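Local coordinates for protein gamma-glutamyl-gamma-aminobutyrate hydrolase PuuD (Escherichia coli, PDB 6VTV) that hydrolyses the gamma-glutamyl linkage of gamma-glutamyl-gamma-aminobutyrate, releasing 4-aminobutanoate and glutamate in the last step of putrescine degradation, at residues N21-G25 with H26-T30; A48-H51 with A52-E55; E60-L63 with P64-G68; S76-Q79 with P80-G84. All blocks are in the same frame, centred on the assembly; numbering follows the deposited sequence.

In the fold
Following the chain from the N terminus, contact 1 closes the hairpin between strands 13-23 and 26-32. Contact 2 comes next, turning the chain out of strand 45-49 toward helix 56-62, and contact 3 takes it from the end of that helix toward strand 68-71. Contact 4 forms a short turn in the loop between strand 68-71 and helix 94-109. The four lie in series; none nests in or crosses another. Q29 OE1 of contact 1 meets H51 N of contact 2, while L49 and L53 of contact 2 pack on L62 of contact 3. Contacts 1 to 3 also touch the second subunit; contact 4 touches neither the other three nor that subunit.

Contact 1 (N21-G25 with H26-T30); sequences NRLKG and HATQT
A27 CB sits over one face of the R22 guanidinium, near its rim, with R22 NH1 3.9 Å from A27 CB; the H26 ring, across the turn, has G25 C over one face and L23 O at its edge. Both belong to a beta hairpin with a two-residue loop, a type I' turn from L23 to H26 with K24 and G25 at the corner. G25 takes the positive phi (93°) that suits glycine. The R22 chain is extended from CG to NE, and the bend at chi4 -89° turns the guanidinium so that NH1 comes to A27.

Away from the turn the backbones pair antiparallel: N21 N donates to T28 O at 2.8 Å, and T28 N returns one to N21 O. H26 O is gripped twice, by L23 N and by T28 OG1 from opposite faces of its carbonyl plane; T28 OG1 lies 3.0 Å from H26 O. A water bridges L23 O and T28 OG1. On its other edge the second strand, through T28, Q29 and T30, pairs antiparallel with a strand of the second subunit. At the far end N21 and T30 cross at about a right angle; T30 OG1, also within hydrogen-bonding reach of C19 O, lies 2.9 Å from N21 OD1.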
ATOM      1  N   ASN B  21       9.248   6.117  -3.038  1.00 23.44           N
ATOM      2  CA  ASN B  21      10.265   5.890  -4.052  1.00 30.92           C
ATOM      3  C   ASN B  21       9.794   6.533  -5.348  1.00 29.86           C
ATOM      4  O   ASN B  21       8.645   6.962  -5.470  1.00 29.11           O
ATOM      5  CB  ASN B  21      10.547   4.396  -4.246  1.00 36.52           C
ATOM      6  CG  ASN B  21      11.270   3.782  -3.064  1.00 41.36           C
ATOM      7  OD1 ASN B  21      10.704   2.978  -2.324  1.00 45.16           O
ATOM      8  ND2 ASN B  21      12.528   4.164  -2.878  1.00 39.16           N
ATOM      9  N   ARG B  22      10.702   6.604  -6.317  1.00 35.03           N
ATOM     10  CA  ARG B  22      10.399   7.164  -7.630  1.00 35.03           C
ATOM     11  C   ARG B  22      10.785   6.138  -8.687  1.00 39.74           C
ATOM     12  O   ARG B  22      11.971   5.845  -8.867  1.00 49.47           O
ATOM     13  CB  ARG B  22      11.133   8.487  -7.849  1.00 37.17           C
ATOM     14  CG  ARG B  22      10.723   9.583  -6.876  1.00 38.47           C
ATOM     15  CD  ARG B  22      11.336  10.924  -7.247  1.00 43.17           C
ATOM     16  NE  ARG B  22      10.679  12.029  -6.555  1.00 46.66           N
ATOM     17  CZ  ARG B  22       9.618  12.680  -7.024  1.00 44.99           C
ATOM     18  NH1 ARG B  22       9.091  12.339  -8.193  1.00 40.02           N
ATOM     19  NH2 ARG B  22       9.084  13.673  -6.327  1.00 46.52           N
ATOM     20  N   LEU B  23       9.784   5.589  -9.376  1.00 35.31           N
ATOM     21  CA  LEU B  23       9.991   4.542 -10.371  1.00 38.94           C
ATOM     22  C   LEU B  23       9.422   5.002 -11.704  1.00 40.38           C
ATOM     23  O   LEU B  23       8.237   5.345 -11.788  1.00 43.43           O
ATOM     24  CB  LEU B  23       9.331   3.225  -9.946  1.00 40.70           C
ATOM     25  CG  LEU B  23       9.405   2.766  -8.485  1.00 45.74           C
ATOM     26  CD1 LEU B  23       8.898   1.338  -8.340  1.00 47.43           C
ATOM     27  CD2 LEU B  23      10.827   2.866  -7.956  1.00 49.33           C
ATOM     28  N   LYS B  24      10.264   4.997 -12.738  1.00 48.78           N
ATOM     29  CA  LYS B  24       9.843   5.283 -14.111  1.00 56.26           C
ATOM     30  C   LYS B  24       9.206   6.667 -14.223  1.00 59.76           C
ATOM     31  O   LYS B  24       8.251   6.874 -14.977  1.00 65.87           O
ATOM     32  CB  LYS B  24       8.901   4.196 -14.634  1.00 60.20           C
ATOM     33  CG  LYS B  24       9.612   3.095 -15.409  1.00 65.70           C
ATOM     34  CD  LYS B  24      10.197   2.056 -14.461  1.00 65.56           C
ATOM     35  CE  LYS B  24      10.975   0.993 -15.219  1.00 70.73           C
ATOM     36  NZ  LYS B  24      11.010  -0.311 -14.498  1.00 69.95           N
ATOM     37  N   GLY B  25       9.732   7.619 -13.450  1.00 59.15           N
ATOM     38  CA  GLY B  25       9.328   9.005 -13.542  1.00 55.98           C
ATOM     39  C   GLY B  25       8.229   9.445 -12.600  1.00 50.37           C
ATOM     40  O   GLY B  25       7.761  10.586 -12.722  1.00 53.59           O
ATOM     41  N   HIS B  26       7.815   8.600 -11.656  1.00 38.08           N
ATOM     42  CA  HIS B  26       6.633   8.886 -10.857  1.00 34.54           C
ATOM     43  C   HIS B  26       6.906   8.615  -9.388  1.00 31.28           C
ATOM     44  O   HIS B  26       7.442   7.561  -9.038  1.00 28.83           O
ATOM     45  CB  HIS B  26       5.443   8.046 -11.331  1.00 36.07           C
ATOM     46  CG  HIS B  26       5.113   8.239 -12.777  1.00 40.30           C
ATOM     47  ND1 HIS B  26       4.421   9.336 -13.242  1.00 44.30           N
ATOM     48  CD2 HIS B  26       5.405   7.490 -13.864  1.00 43.64           C
ATOM     49  CE1 HIS B  26       4.289   9.247 -14.553  1.00 47.31           C
ATOM     50  NE2 HIS B  26       4.878   8.135 -14.956  1.00 46.88           N
ATOM     51  N   ALA B  27       6.535   9.572  -8.538  1.00 29.90           N
ATOM     52  CA  ALA B  27       6.551   9.347  -7.100  1.00 30.53           C
ATOM     53  C   ALA B  27       5.608   8.205  -6.746  1.00 25.94           C
ATOM     54  O   ALA B  27       4.456   8.175  -7.188  1.00 25.75           O
ATOM     55  CB  ALA B  27       6.144  10.623  -6.368  1.00 27.55           C
ATOM     56  N   THR B  28       6.102   7.262  -5.949  1.00 23.36           N
ATOM     57  CA  THR B  28       5.372   6.035  -5.673  1.00 24.29           C
ATOM     58  C   THR B  28       5.473   5.693  -4.195  1.00 23.40           C
ATOM     59  O   THR B  28       6.528   5.869  -3.579  1.00 22.65           O
ATOM     60  CB  THR B  28       5.914   4.870  -6.516  1.00 27.08           C
ATOM     61  OG1 THR B  28       5.933   5.248  -7.898  1.00 36.50           O
ATOM     62  CG2 THR B  28       5.043   3.638  -6.354  1.00 26.80           C
ATOM     63  N   GLN B  29       4.366   5.217  -3.633  1.00 18.70           N
ATOM     64  CA  GLN B  29       4.349   4.668  -2.285  1.00 19.58           C
ATOM     65  C   GLN B  29       4.572   3.164  -2.368  1.00 24.49           C
ATOM     66  O   GLN B  29       3.905   2.473  -3.145  1.00 23.36           O
ATOM     67  CB  GLN B  29       3.024   4.981  -1.593  1.00 21.47           C
ATOM     68  CG  GLN B  29       2.753   6.468  -1.432  1.00 25.67           C
ATOM     69  CD  GLN B  29       3.454   7.054  -0.222  1.00 28.90           C
ATOM     70  OE1 GLN B  29       3.170   6.677   0.915  1.00 26.49           O
ATOM     71  NE2 GLN B  29       4.374   7.983  -0.461  1.00 28.82           N
ATOM     72  N   THR B  30       5.514   2.659  -1.573  1.00 23.70           N
ATOM     73  CA  THR B  30       5.967   1.281  -1.696  1.00 28.19           C
ATOM     74  C   THR B  30       5.891   0.561  -0.357  1.00 25.88           C
ATOM     75  O   THR B  30       5.910   1.177   0.713  1.00 23.36           O
ATOM     76  CB  THR B  30       7.407   1.207  -2.227  1.00 30.22           C
ATOM     77  OG1 THR B  30       8.313   1.666  -1.218  1.00 26.01           O
ATOM     78  CG2 THR B  30       7.566   2.062  -3.478  1.00 32.02           C
TER
HETATM   79  O   HOH W   1       5.815   3.991 -10.879  1.00 36.59           O

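Contact 2 (A48-H51 with A52-E55); sequences ALPH and ALAE
L53 lies across two partners at once: its side chain meets L49 at about a right angle and crosses P50 at a slant, touching the ring at CD. The branch that does the touching is CD1, with L53 CD1 3.6 Å from P50 CD and 4.0 Å from L49 CD2. L53 carries its CG anti to the carbonyl carbon (chi1 -63°), which turns the isobutyl group back over the end of the strand.

The backbone that carries these side chains is a short 3-10 turn. L53 N donates to P50 O at 3.1 Å, and A54 N repeats the i to i+3 step to H51 O over the same length. H51 CB points away from 52-55, and the ring NE2 is hydrogen-bonded to M18 O on strand 13-23. E55 then acts as N-cap of helix 56-62, its OE1 accepting from L58 N.

Thus the turn joins strand 45-49 to helix 56-62: L49 and L53 both pack on L62 of that helix, L49 and A54 touch helix 94-109 through I103 and L99, and P50, A52 and L53 lie against L36, I40 and L45 of the second subunit.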
ATOM      1  N   ALA B  48      -1.917  -1.100   3.578  1.00 21.43           N
ATOM      2  CA  ALA B  48      -0.801  -0.174   3.460  1.00 22.69           C
ATOM      3  C   ALA B  48      -1.295   1.263   3.535  1.00 26.33           C
ATOM      4  O   ALA B  48      -2.312   1.618   2.932  1.00 25.15           O
ATOM      5  CB  ALA B  48      -0.041  -0.410   2.154  1.00 22.16           C
ATOM      6  N   LEU B  49      -0.563   2.090   4.280  1.00 24.39           N
ATOM      7  CA  LEU B  49      -0.984   3.457   4.564  1.00 26.61           C
ATOM      8  C   LEU B  49      -0.114   4.451   3.808  1.00 23.66           C
ATOM      9  O   LEU B  49       1.081   4.582   4.118  1.00 21.60           O
ATOM     10  CB  LEU B  49      -0.916   3.730   6.067  1.00 24.84           C
ATOM     11  CG  LEU B  49      -1.580   2.684   6.966  1.00 24.19           C
ATOM     12  CD1 LEU B  49      -1.321   2.995   8.433  1.00 20.66           C
ATOM     13  CD2 LEU B  49      -3.072   2.598   6.684  1.00 23.69           C
ATOM     14  N   PRO B  50      -0.655   5.171   2.827  1.00 25.26           N
ATOM     15  CA  PRO B  50       0.135   6.196   2.136  1.00 23.37           C
ATOM     16  C   PRO B  50       0.417   7.392   3.033  1.00 25.49           C
ATOM     17  O   PRO B  50      -0.268   7.643   4.027  1.00 25.11           O
ATOM     18  CB  PRO B  50      -0.748   6.598   0.947  1.00 25.72           C
ATOM     19  CG  PRO B  50      -1.842   5.576   0.883  1.00 29.05           C
ATOM     20  CD  PRO B  50      -2.002   5.025   2.258  1.00 28.38           C
ATOM     21  N   HIS B  51       1.448   8.150   2.645  1.00 22.96           N
ATOM     22  CA  HIS B  51       1.894   9.291   3.435  1.00 26.69           C
ATOM     23  C   HIS B  51       0.852  10.399   3.504  1.00 30.16           C
ATOM     24  O   HIS B  51       0.873  11.191   4.453  1.00 32.17           O
ATOM     25  CB  HIS B  51       3.200   9.846   2.862  1.00 27.68           C
ATOM     26  CG  HIS B  51       4.348   8.888   2.938  1.00 27.66           C
ATOM     27  ND1 HIS B  51       5.542   9.103   2.285  1.00 26.41           N
ATOM     28  CD2 HIS B  51       4.483   7.708   3.589  1.00 25.64           C
ATOM     29  CE1 HIS B  51       6.363   8.098   2.530  1.00 26.70           C
ATOM     30  NE2 HIS B  51       5.746   7.237   3.318  1.00 26.94           N
ATOM     31  N   ALA B  52      -0.056  10.475   2.527  1.00 28.56           N
ATOM     32  CA  ALA B  52      -1.099  11.493   2.565  1.00 29.15           C
ATOM     33  C   ALA B  52      -2.037  11.313   3.749  1.00 24.71           C
ATOM     34  O   ALA B  52      -2.702  12.275   4.153  1.00 26.76           O
ATOM     35  CB  ALA B  52      -1.898  11.480   1.261  1.00 28.46           C
ATOM     36  N   LEU B  53      -2.104  10.107   4.317  1.00 22.86           N
ATOM     37  CA  LEU B  53      -2.948   9.857   5.478  1.00 23.82           C
ATOM     38  C   LEU B  53      -2.434  10.534   6.739  1.00 28.84           C
ATOM     39  O   LEU B  53      -3.140  10.531   7.753  1.00 30.80           O
ATOM     40  CB  LEU B  53      -3.075   8.352   5.712  1.00 22.80           C
ATOM     41  CG  LEU B  53      -3.755   7.588   4.576  1.00 25.80           C
ATOM     42  CD1 LEU B  53      -4.007   6.148   4.979  1.00 26.72           C
ATOM     43  CD2 LEU B  53      -5.051   8.275   4.178  1.00 27.10           C
ATOM     44  N   ALA B  54      -1.228  11.110   6.704  1.00 28.87           N
ATOM     45  CA  ALA B  54      -0.728  11.863   7.846  1.00 32.89           C
ATOM     46  C   ALA B  54      -1.562  13.107   8.119  1.00 37.05           C
ATOM     47  O   ALA B  54      -1.421  13.710   9.188  1.00 38.76           O
ATOM     48  CB  ALA B  54       0.733  12.255   7.622  1.00 32.22           C
ATOM     49  N   GLU B  55      -2.411  13.504   7.177  1.00 35.12           N
ATOM     50  CA  GLU B  55      -3.323  14.612   7.405  1.00 36.00           C
ATOM     51  C   GLU B  55      -4.197  14.303   8.620  1.00 35.68           C
ATOM     52  O   GLU B  55      -4.794  13.220   8.687  1.00 37.03           O
ATOM     53  CB  GLU B  55      -4.183  14.849   6.162  1.00 37.81           C
ATOM     54  CG  GLU B  55      -4.671  16.277   5.992  1.00 47.21           C
ATOM     55  CD  GLU B  55      -5.749  16.642   6.987  1.00 54.60           C
ATOM     56  OE1 GLU B  55      -6.626  15.792   7.243  1.00 56.27           O
ATOM     57  OE2 GLU B  55      -5.721  17.774   7.514  1.00 58.45           O
TER

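Contact 3 (E60-L63 with P64-G68); sequences EQLL and PKLDG
The C-terminal end of helix 56-62 winds into a 3-10 turn here, where L62 and L63 meet K65 and L66. K65 N donates to L62 O at 2.9 Å, and L66 N donates to L63 O at 3.0 Å. Both are i to i+3 bonds. P64 has no N-H to give: its ring lies along the helix end instead, with P64 CD 3.2 Å from E60 O.

The CB of L66 points back toward 60-63. Its side chain runs obliquely to that of L62, with L66 CD1 4.0 Å from L62 CG, and more distantly meets L63, where L66 CD1 is 4.4 Å from L63 CD2. L62 has its CG anti to the backbone N (chi1 -177°), which brings that branch point against L66. L66 also packs on I47 of strand 45-49, whereas L63 packs on I103 and A106 of helix 94-109. E60 forms a salt bridge with R110, whose side chain L63 and P64 also touch. Q61 OE1 accepts from N11 N of the second subunit.

Such a turn completes a beta-alpha-beta crossover, from strand 45-49 through helix 56-62 to strand 68-71, the two strands flanking strand 13-23, with which each pairs in parallel.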
ATOM      1  N   GLU B  60      -7.461  10.600  11.970  1.00 33.90           N
ATOM      2  CA  GLU B  60      -8.423  10.369  13.044  1.00 40.50           C
ATOM      3  C   GLU B  60      -9.561   9.462  12.598  1.00 41.04           C
ATOM      4  O   GLU B  60     -10.100   8.699  13.408  1.00 41.27           O
ATOM      5  CB  GLU B  60      -8.975  11.701  13.552  1.00 51.35           C
ATOM      6  CG  GLU B  60      -7.978  12.528  14.348  1.00 63.54           C
ATOM      7  CD  GLU B  60      -7.819  12.037  15.774  1.00 70.96           C
ATOM      8  OE1 GLU B  60      -6.822  11.340  16.056  1.00 69.93           O
ATOM      9  OE2 GLU B  60      -8.690  12.350  16.613  1.00 75.88           O
ATOM     10  N   GLN B  61      -9.944   9.528  11.321  1.00 40.98           N
ATOM     11  CA  GLN B  61     -11.009   8.663  10.827  1.00 39.81           C
ATOM     12  C   GLN B  61     -10.538   7.224  10.662  1.00 37.90           C
ATOM     13  O   GLN B  61     -11.342   6.293  10.782  1.00 31.52           O
ATOM     14  CB  GLN B  61     -11.545   9.193   9.497  1.00 33.70           C
ATOM     15  CG  GLN B  61     -12.315  10.499   9.601  1.00 36.85           C
ATOM     16  CD  GLN B  61     -12.703  11.044   8.241  1.00 42.42           C
ATOM     17  OE1 GLN B  61     -13.651  10.567   7.617  1.00 42.66           O
ATOM     18  NE2 GLN B  61     -11.970  12.047   7.774  1.00 39.40           N
ATOM     19  N   LEU B  62      -9.249   7.021  10.393  1.00 34.30           N
ATOM     20  CA  LEU B  62      -8.726   5.693  10.093  1.00 32.66           C
ATOM     21  C   LEU B  62      -8.353   4.909  11.348  1.00 32.52           C
ATOM     22  O   LEU B  62      -8.546   3.689  11.391  1.00 32.85           O
ATOM     23  CB  LEU B  62      -7.504   5.809   9.177  1.00 32.11           C
ATOM     24  CG  LEU B  62      -6.872   4.495   8.708  1.00 39.46           C
ATOM     25  CD1 LEU B  62      -7.933   3.512   8.229  1.00 42.55           C
ATOM     26  CD2 LEU B  62      -5.851   4.755   7.624  1.00 43.11           C
ATOM     27  N   LEU B  63      -7.822   5.585  12.366  1.00 28.36           N
ATOM     28  CA  LEU B  63      -7.339   4.898  13.563  1.00 33.19           C
ATOM     29  C   LEU B  63      -8.349   3.949  14.203  1.00 36.16           C
ATOM     30  O   LEU B  63      -7.938   2.846  14.603  1.00 28.88           O
ATOM     31  CB  LEU B  63      -6.860   5.936  14.587  1.00 32.04           C
ATOM     32  CG  LEU B  63      -5.575   6.677  14.216  1.00 32.80           C
ATOM     33  CD1 LEU B  63      -5.417   7.900  15.096  1.00 35.41           C
ATOM     34  CD2 LEU B  63      -4.361   5.763  14.331  1.00 27.86           C
ATOM     35  N   PRO B  64      -9.639   4.283  14.342  1.00 36.15           N
ATOM     36  CA  PRO B  64     -10.578   3.311  14.931  1.00 35.86           C
ATOM     37  C   PRO B  64     -10.684   2.012  14.153  1.00 34.15           C
ATOM     38  O   PRO B  64     -11.112   1.000  14.724  1.00 36.06           O
ATOM     39  CB  PRO B  64     -11.914   4.068  14.930  1.00 37.64           C
ATOM     40  CG  PRO B  64     -11.533   5.498  14.942  1.00 37.67           C
ATOM     41  CD  PRO B  64     -10.290   5.586  14.112  1.00 34.87           C
ATOM     42  N   LYS B  65     -10.309   2.000  12.878  1.00 34.29           N
ATOM     43  CA  LYS B  65     -10.383   0.802  12.054  1.00 36.87           C
ATOM     44  C   LYS B  65      -9.090  -0.004  12.059  1.00 34.64           C
ATOM     45  O   LYS B  65      -9.038  -1.068  11.433  1.00 33.47           O
ATOM     46  CB  LYS B  65     -10.762   1.182  10.620  1.00 41.21           C
ATOM     47  CG  LYS B  65     -12.183   1.711  10.500  1.00 48.73           C
ATOM     48  CD  LYS B  65     -12.371   2.576   9.267  1.00 49.89           C
ATOM     49  CE  LYS B  65     -13.804   3.078   9.174  1.00 52.38           C
ATOM     50  NZ  LYS B  65     -13.959   4.149   8.152  1.00 53.86           N
ATOM     51  N   LEU B  66      -8.056   0.466  12.750  1.00 30.88           N
ATOM     52  CA  LEU B  66      -6.784  -0.238  12.840  1.00 27.67           C
ATOM     53  C   LEU B  66      -6.673  -0.925  14.193  1.00 30.40           C
ATOM     54  O   LEU B  66      -6.872  -0.291  15.236  1.00 32.63           O
ATOM     55  CB  LEU B  66      -5.612   0.724  12.641  1.00 28.12           C
ATOM     56  CG  LEU B  66      -5.605   1.522  11.338  1.00 32.04           C
ATOM     57  CD1 LEU B  66      -4.495   2.560  11.353  1.00 32.34           C
ATOM     58  CD2 LEU B  66      -5.453   0.590  10.148  1.00 27.87           C
ATOM     59  N   ASP B  67      -6.358  -2.219  14.174  1.00 28.77           N
ATOM     60  CA  ASP B  67      -6.105  -2.971  15.394  1.00 29.99           C
ATOM     61  C   ASP B  67      -4.626  -3.037  15.749  1.00 27.24           C
ATOM     62  O   ASP B  67      -4.287  -3.525  16.832  1.00 28.57           O
ATOM     63  CB  ASP B  67      -6.667  -4.394  15.269  1.00 35.47           C
ATOM     64  CG  ASP B  67      -8.112  -4.412  14.806  1.00 36.67           C
ATOM     65  OD1 ASP B  67      -8.944  -3.702  15.412  1.00 35.62           O
ATOM     66  OD2 ASP B  67      -8.416  -5.138  13.837  1.00 34.14           O
ATOM     67  N   GLY B  68      -3.751  -2.562  14.870  1.00 25.86           N
ATOM     68  CA  GLY B  68      -2.326  -2.554  15.137  1.00 26.85           C
ATOM     69  C   GLY B  68      -1.604  -1.709  14.114  1.00 29.96           C
ATOM     70  O   GLY B  68      -2.085  -1.511  12.993  1.00 31.85           O
TER

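Contact 4 (S76-Q79 with P80-G84); sequences SNVQ and PHLYG
V78 and L82 make the close apolar part of this contact, in the loop between strand 68-71 and helix 94-109: their side chains cross at about a right angle, with V78 CG1 3.8 Å from L82 CD1. V78 CG1 stands anti to the backbone N (chi1 -179°), the position from which it meets the leucine. The pair is backed by helices 119-127 and 94-109, V78 lying on R119, E123 and D97, and L82 on V126 and D97. L82 N to Q79 O (3.0 Å) is the backbone bond between the segments, and Y83 N to P80 O continues the 3-10 turn. P80 O also sits over the centre of the Y83 ring, 3.6 Å above its plane.

On the exposed flank the fit is looser. Q79 and H81 run side by side in the same direction, but the amide and ring planes are 82° apart, so they do not stack; Q79 OE1 lies in the plane of the imidazole at its edge, 3.5 Å from H81 CE1. The amide's firmer polar partner is D97, whose OD2 takes a bond from Q79 NE2.

The V78 side chain is about 10 Å from that of C118, the predicted nucleophile. One water bridges V78 O and Y83 OH, 2.8 Å from each; the tyrosine hydroxyl therefore spends its proton on this water, which donates in turn to the V78 carbonyl.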
ATOM      1  N   SER B  76      15.918   4.424   4.103  1.00 31.55           N
ATOM      2  CA  SER B  76      15.929   5.824   4.493  1.00 32.53           C
ATOM      3  C   SER B  76      16.182   5.979   5.988  1.00 33.49           C
ATOM      4  O   SER B  76      15.900   5.081   6.788  1.00 34.68           O
ATOM      5  CB  SER B  76      14.603   6.487   4.122  1.00 32.17           C
ATOM      6  OG  SER B  76      13.586   6.136   5.043  1.00 32.72           O
ATOM      7  N   ASN B  77      16.737   7.134   6.354  1.00 31.55           N
ATOM      8  CA  ASN B  77      16.996   7.507   7.736  1.00 30.19           C
ATOM      9  C   ASN B  77      16.093   8.663   8.136  1.00 28.63           C
ATOM     10  O   ASN B  77      15.687   9.473   7.298  1.00 25.64           O
ATOM     11  CB  ASN B  77      18.463   7.902   7.950  1.00 36.28           C
ATOM     12  CG  ASN B  77      19.428   6.878   7.391  1.00 41.52           C
ATOM     13  OD1 ASN B  77      19.436   5.725   7.820  1.00 43.38           O
ATOM     14  ND2 ASN B  77      20.265   7.298   6.449  1.00 46.19           N
ATOM     15  N   VAL B  78      15.777   8.726   9.431  1.00 27.83           N
ATOM     16  CA  VAL B  78      14.969   9.819   9.953  1.00 24.46           C
ATOM     17  C   VAL B  78      15.728  11.132   9.807  1.00 23.25           C
ATOM     18  O   VAL B  78      16.952  11.188   9.986  1.00 23.43           O
ATOM     19  CB  VAL B  78      14.602   9.542  11.421  1.00 21.20           C
ATOM     20  CG1 VAL B  78      13.745  10.664  11.992  1.00 20.18           C
ATOM     21  CG2 VAL B  78      13.890   8.200  11.544  1.00 20.15           C
ATOM     22  N   GLN B  79      15.003  12.194   9.465  1.00 24.66           N
ATOM     23  CA  GLN B  79      15.616  13.510   9.361  1.00 26.83           C
ATOM     24  C   GLN B  79      16.192  13.921  10.713  1.00 26.20           C
ATOM     25  O   GLN B  79      15.482  13.859  11.728  1.00 23.21           O
ATOM     26  CB  GLN B  79      14.598  14.547   8.888  1.00 28.10           C
ATOM     27  CG  GLN B  79      14.119  14.345   7.461  1.00 26.84           C
ATOM     28  CD  GLN B  79      12.869  15.145   7.153  1.00 31.92           C
ATOM     29  OE1 GLN B  79      12.912  16.119   6.399  1.00 33.62           O
ATOM     30  NE2 GLN B  79      11.748  14.742   7.738  1.00 31.99           N
ATOM     31  N   PRO B  80      17.458  14.339  10.774  1.00 28.10           N
ATOM     32  CA  PRO B  80      18.073  14.639  12.078  1.00 32.68           C
ATOM     33  C   PRO B  80      17.400  15.771  12.838  1.00 34.15           C
ATOM     34  O   PRO B  80      17.530  15.828  14.067  1.00 31.17           O
ATOM     35  CB  PRO B  80      19.521  14.996  11.708  1.00 32.30           C
ATOM     36  CG  PRO B  80      19.747  14.334  10.382  1.00 31.61           C
ATOM     37  CD  PRO B  80      18.431  14.417   9.671  1.00 29.60           C
ATOM     38  N   HIS B  81      16.684  16.671  12.158  1.00 34.98           N
ATOM     39  CA  HIS B  81      16.023  17.763  12.863  1.00 37.12           C
ATOM     40  C   HIS B  81      14.830  17.295  13.683  1.00 31.21           C
ATOM     41  O   HIS B  81      14.346  18.055  14.529  1.00 31.48           O
ATOM     42  CB  HIS B  81      15.584  18.851  11.876  1.00 37.48           C
ATOM     43  CG  HIS B  81      14.317  18.534  11.144  1.00 32.11           C
ATOM     44  ND1 HIS B  81      14.301  17.849   9.949  1.00 29.06           N
ATOM     45  CD2 HIS B  81      13.026  18.820  11.432  1.00 31.50           C
ATOM     46  CE1 HIS B  81      13.053  17.719   9.535  1.00 30.96           C
ATOM     47  NE2 HIS B  81      12.260  18.300  10.417  1.00 32.13           N
ATOM     48  N   LEU B  82      14.347  16.071  13.459  1.00 28.34           N
ATOM     49  CA  LEU B  82      13.231  15.565  14.247  1.00 27.44           C
ATOM     50  C   LEU B  82      13.644  15.201  15.666  1.00 27.22           C
ATOM     51  O   LEU B  82      12.777  15.092  16.540  1.00 27.53           O
ATOM     52  CB  LEU B  82      12.597  14.359  13.555  1.00 28.55           C
ATOM     53  CG  LEU B  82      11.741  14.699  12.333  1.00 32.10           C
ATOM     54  CD1 LEU B  82      11.232  13.436  11.657  1.00 30.46           C
ATOM     55  CD2 LEU B  82      10.583  15.608  12.719  1.00 30.81           C
ATOM     56  N   TYR B  83      14.940  15.007  15.920  1.00 28.05           N
ATOM     57  CA  TYR B  83      15.450  14.853  17.276  1.00 31.15           C
ATOM     58  C   TYR B  83      16.455  15.949  17.620  1.00 34.87           C
ATOM     59  O   TYR B  83      17.396  15.727  18.385  1.00 38.84           O
ATOM     60  CB  TYR B  83      16.054  13.462  17.497  1.00 29.43           C
ATOM     61  CG  TYR B  83      17.057  12.994  16.464  1.00 28.68           C
ATOM     62  CD1 TYR B  83      16.641  12.391  15.282  1.00 27.42           C
ATOM     63  CD2 TYR B  83      18.422  13.125  16.685  1.00 30.83           C
ATOM     64  CE1 TYR B  83      17.555  11.949  14.343  1.00 27.70           C
ATOM     65  CE2 TYR B  83      19.344  12.687  15.751  1.00 28.91           C
ATOM     66  CZ  TYR B  83      18.904  12.101  14.584  1.00 28.70           C
ATOM     67  OH  TYR B  83      19.817  11.663  13.652  1.00 27.90           O
ATOM     68  N   GLY B  84      16.264  17.139  17.051  1.00 37.23           N
ATOM     69  CA  GLY B  84      16.982  18.319  17.493  1.00 39.99           C
ATOM     70  C   GLY B  84      18.390  18.490  16.972  1.00 39.63           C
ATOM     71  O   GLY B  84      19.142  19.297  17.526  1.00 38.43           O
TER
HETATM   72  O   HOH W   2      19.091  10.184  11.398  1.00 30.63           O